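Local coordinates for Lmo0131 protein (Listeria monocytogenes, PDB 4Q6J) that is of unproven function but probably hydrolyses the bacterial second messenger cyclic di-GMP, at residues E68-V73 with N93-Y98. Residues are numbered along the deposited sequence; the frame is centred on the assembly and turned at random.
With EDO (1,2-ethanediol), chain P.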
ATOM      1  N   GLU B  68     -13.639 -20.662   4.305  0.69 16.93           N
ATOM      2  CA  GLU B  68     -14.637 -21.449   3.575  0.69 21.16           C
ATOM      3  C   GLU B  68     -14.318 -21.499   2.085  0.69 16.29           C
ATOM      4  O   GLU B  68     -14.380 -22.541   1.445  0.69 18.45           O
ATOM      5  CB  GLU B  68     -16.034 -20.828   3.739  0.69 20.21           C
ATOM      6  CG  GLU B  68     -16.723 -21.118   5.076  0.69 30.82           C
ATOM      7  CD  GLU B  68     -16.582 -19.998   6.104  0.69 26.10           C
ATOM      8  OE1 GLU B  68     -17.453 -19.923   6.984  0.69 24.04           O
ATOM      9  OE2 GLU B  68     -15.606 -19.214   6.055  0.69 25.28           O
HETATM   10  N   MSE B  69     -13.981 -20.347   1.536  1.00 16.76           N
HETATM   11  CA  MSE B  69     -13.794 -20.222   0.121  1.00 13.55           C
HETATM   12  C   MSE B  69     -12.555 -20.994  -0.310  1.00 15.38           C
HETATM   13  O   MSE B  69     -12.624 -21.785  -1.255  1.00 20.72           O
HETATM   14  CB  MSE B  69     -13.739 -18.742  -0.281  1.00 21.22           C
HETATM   15  CG  MSE B  69     -14.014 -18.503  -1.744  1.00 22.64           C
HETATM   16 SE   MSE B  69     -13.411 -16.757  -2.337  0.62 22.15          SE
HETATM   17  CE  MSE B  69     -11.836 -16.705  -1.241  1.00 24.23           C
ATOM     18  N   GLN B  70     -11.440 -20.789   0.398  1.00 14.33           N
ATOM     19  CA  GLN B  70     -10.190 -21.515   0.114  1.00 15.30           C
ATOM     20  C   GLN B  70     -10.420 -23.004   0.181  1.00 12.64           C
ATOM     21  O   GLN B  70     -10.008 -23.727  -0.697  1.00 14.49           O
ATOM     22  CB  GLN B  70      -9.049 -21.149   1.088  1.00 19.44           C
ATOM     23  CG  GLN B  70      -8.456 -19.796   0.910  1.00 24.37           C
ATOM     24  CD  GLN B  70      -7.986 -19.490  -0.507  1.00 17.12           C
ATOM     25  OE1 GLN B  70      -7.424 -20.336  -1.217  1.00 15.10           O
ATOM     26  NE2 GLN B  70      -8.230 -18.267  -0.924  1.00 15.89           N
ATOM     27  N   ASP B  71     -11.090 -23.441   1.249  1.00 14.94           N
ATOM     28  CA  ASP B  71     -11.365 -24.846   1.465  1.00 13.72           C
ATOM     29  C   ASP B  71     -12.157 -25.390   0.274  1.00 13.52           C
ATOM     30  O   ASP B  71     -11.814 -26.428  -0.291  1.00 15.42           O
ATOM     31  CB  ASP B  71     -12.119 -25.054   2.796  1.00 15.82           C
ATOM     32  CG  ASP B  71     -11.218 -24.921   4.052  1.00 14.41           C
ATOM     33  OD1 ASP B  71      -9.988 -24.732   3.964  1.00 14.01           O
ATOM     34  OD2 ASP B  71     -11.763 -25.013   5.171  1.00 18.11           O
ATOM     35  N   PHE B  72     -13.196 -24.659  -0.124  1.00 15.18           N
ATOM     36  CA  PHE B  72     -13.989 -25.011  -1.297  1.00 12.83           C
ATOM     37  C   PHE B  72     -13.080 -25.198  -2.516  1.00 15.77           C
ATOM     38  O   PHE B  72     -13.113 -26.232  -3.182  1.00 13.88           O
ATOM     39  CB  PHE B  72     -15.054 -23.932  -1.609  1.00 15.00           C
ATOM     40  CG  PHE B  72     -15.732 -24.133  -2.960  1.00 18.52           C
ATOM     41  CD1 PHE B  72     -16.878 -24.897  -3.078  1.00 14.49           C
ATOM     42  CD2 PHE B  72     -15.189 -23.602  -4.119  1.00 15.24           C
ATOM     43  CE1 PHE B  72     -17.462 -25.097  -4.326  1.00 16.77           C
ATOM     44  CE2 PHE B  72     -15.760 -23.812  -5.340  1.00 15.70           C
ATOM     45  CZ  PHE B  72     -16.880 -24.552  -5.453  1.00 18.97           C
ATOM     46  N   VAL B  73     -12.283 -24.170  -2.803  1.00 14.28           N
ATOM     47  CA  VAL B  73     -11.371 -24.167  -3.941  1.00 14.64           C
ATOM     48  C   VAL B  73     -10.446 -25.388  -3.898  1.00 14.12           C
ATOM     49  O   VAL B  73     -10.313 -26.084  -4.879  1.00 12.94           O
ATOM     50  CB  VAL B  73     -10.584 -22.832  -3.985  1.00 17.14           C
ATOM     51  CG1 VAL B  73      -9.436 -22.876  -4.939  1.00 15.99           C
ATOM     52  CG2 VAL B  73     -11.541 -21.709  -4.337  1.00 11.53           C
ATOM     53  N   ASN B  93      -5.652 -20.717  -6.424  1.00 11.08           N
ATOM     54  CA  ASN B  93      -5.110 -19.459  -5.974  1.00 12.25           C
ATOM     55  C   ASN B  93      -5.117 -19.423  -4.476  1.00 14.41           C
ATOM     56  O   ASN B  93      -6.171 -19.558  -3.853  1.00 14.08           O
ATOM     57  CB  ASN B  93      -5.952 -18.313  -6.523  1.00 12.14           C
ATOM     58  CG  ASN B  93      -5.824 -18.186  -8.008  1.00 17.44           C
ATOM     59  OD1 ASN B  93      -4.847 -18.644  -8.598  1.00 21.85           O
ATOM     60  ND2 ASN B  93      -6.805 -17.587  -8.632  1.00 21.56           N
ATOM     61  N   ILE B  94      -3.945 -19.259  -3.887  1.00 13.72           N
ATOM     62  CA  ILE B  94      -3.863 -19.103  -2.453  1.00 13.25           C
ATOM     63  C   ILE B  94      -3.124 -17.813  -2.168  1.00 11.81           C
ATOM     64  O   ILE B  94      -1.996 -17.628  -2.598  1.00 11.93           O
ATOM     65  CB  ILE B  94      -3.121 -20.254  -1.802  1.00 13.19           C
ATOM     66  CG1 ILE B  94      -3.851 -21.562  -2.095  1.00 13.92           C
ATOM     67  CG2 ILE B  94      -3.037 -20.044  -0.300  1.00 14.71           C
ATOM     68  CD1 ILE B  94      -3.150 -22.752  -1.591  1.00 14.51           C
ATOM     69  N   PRO B  95      -3.782 -16.893  -1.473  1.00 14.15           N
ATOM     70  CA  PRO B  95      -3.200 -15.614  -1.066  1.00 12.38           C
ATOM     71  C   PRO B  95      -1.910 -15.794  -0.284  1.00 13.45           C
ATOM     72  O   PRO B  95      -1.784 -16.739   0.492  1.00 14.96           O
ATOM     73  CB  PRO B  95      -4.272 -15.035  -0.142  1.00 16.67           C
ATOM     74  CG  PRO B  95      -5.528 -15.675  -0.558  1.00 19.94           C
ATOM     75  CD  PRO B  95      -5.159 -17.055  -0.989  1.00 18.34           C
ATOM     76  N   ALA B  96      -0.970 -14.880  -0.488  1.00 12.91           N
ATOM     77  CA  ALA B  96       0.306 -14.926   0.205  1.00 14.57           C
ATOM     78  C   ALA B  96       0.168 -15.112   1.734  1.00 11.69           C
ATOM     79  O   ALA B  96       0.896 -15.883   2.320  1.00 16.72           O
ATOM     80  CB  ALA B  96       1.121 -13.697  -0.135  1.00 13.67           C
ATOM     81  N   HIS B  97      -0.766 -14.387   2.348  0.65 13.91           N
ATOM     82  CA  HIS B  97      -1.127 -14.550   3.770  0.65 19.65           C
ATOM     83  C   HIS B  97      -1.361 -16.004   4.191  0.65 14.58           C
ATOM     84  O   HIS B  97      -0.884 -16.447   5.229  0.65 13.90           O
ATOM     85  CB  HIS B  97      -2.382 -13.713   4.109  0.65 19.95           C
ATOM     86  CG  HIS B  97      -3.061 -14.107   5.398  0.65 31.16           C
ATOM     87  ND1 HIS B  97      -2.619 -13.689   6.638  0.65 25.36           N
ATOM     88  CD2 HIS B  97      -4.154 -14.872   5.632  0.65 27.81           C
ATOM     89  CE1 HIS B  97      -3.400 -14.192   7.576  0.65 26.50           C
ATOM     90  NE2 HIS B  97      -4.341 -14.913   6.995  0.65 25.73           N
ATOM     91  N   TYR B  98      -2.127 -16.722   3.375  1.00 17.57           N
ATOM     92  CA  TYR B  98      -2.429 -18.135   3.607  1.00 13.16           C
ATOM     93  C   TYR B  98      -1.200 -19.044   3.406  1.00 15.76           C
ATOM     94  O   TYR B  98      -0.991 -19.973   4.154  1.00 13.87           O
ATOM     95  CB  TYR B  98      -3.535 -18.582   2.668  1.00 14.82           C
ATOM     96  CG  TYR B  98      -4.893 -18.532   3.273  1.00 24.01           C
ATOM     97  CD1 TYR B  98      -5.443 -19.646   3.869  1.00 29.17           C
ATOM     98  CD2 TYR B  98      -5.631 -17.371   3.262  1.00 31.14           C
ATOM     99  CE1 TYR B  98      -6.680 -19.604   4.440  1.00 27.60           C
ATOM    100  CE2 TYR B  98      -6.881 -17.320   3.832  1.00 34.95           C
ATOM    101  CZ  TYR B  98      -7.391 -18.447   4.424  1.00 28.27           C
ATOM    102  OH  TYR B  98      -8.620 -18.425   5.013  1.00 37.29           O
TER
HETATM  103  C1  EDO P 305      -8.162 -28.185   1.814  1.00 35.65           C
HETATM  104  O1  EDO P 305      -9.592 -28.266   1.791  1.00 25.73           O
HETATM  105  C2  EDO P 305      -7.629 -26.954   2.562  1.00 33.97           C
HETATM  106  O2  EDO P 305      -8.289 -25.716   2.240  1.00 17.39           O
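From helix 66-83, in the beta-alpha-beta crossover between parallel strands 35-45 and 89-95 of the TIM-barrel-like EAL fold, Gln70 reaches to the junction of strand 89-95 and short helix 96-99, touching Asn93, Ile94, Pro95 and Tyr98. Its apolar methylenes can lie on an aromatic face while its polar amide ends at a backbone carbonyl. CG sits over one face of the Tyr98 ring, a CH-pi contact 4.0 Å from the centroid and 13° off the normal. The chain then bends at chi2 (-53°), which turns the amide toward the strand, its plane 41° from that of Tyr98. The Pro95 CD methylene lies above the amide, 3.8 Å from Gln70 CD, and the backbone carbonyl of Asn93 lies beside it. Pro95 takes the N-cap position, its ring-restrained phi consistent with the turn into helix; three residues on, Tyr98 faces Gln70. Ile94, apolar and branched as suits a buried spot, has CG1 beside the amide end and packs on Leu108 of helix 102-115. From that helix Tyr104 meets the Tyr98 ring edge-to-face. Asp71 forms a salt bridge with Arg67, and its OD1 accepts a 2.6 Å hydrogen bond from O2 of a 1,2-ethanediol probably from the crystallisation liquor.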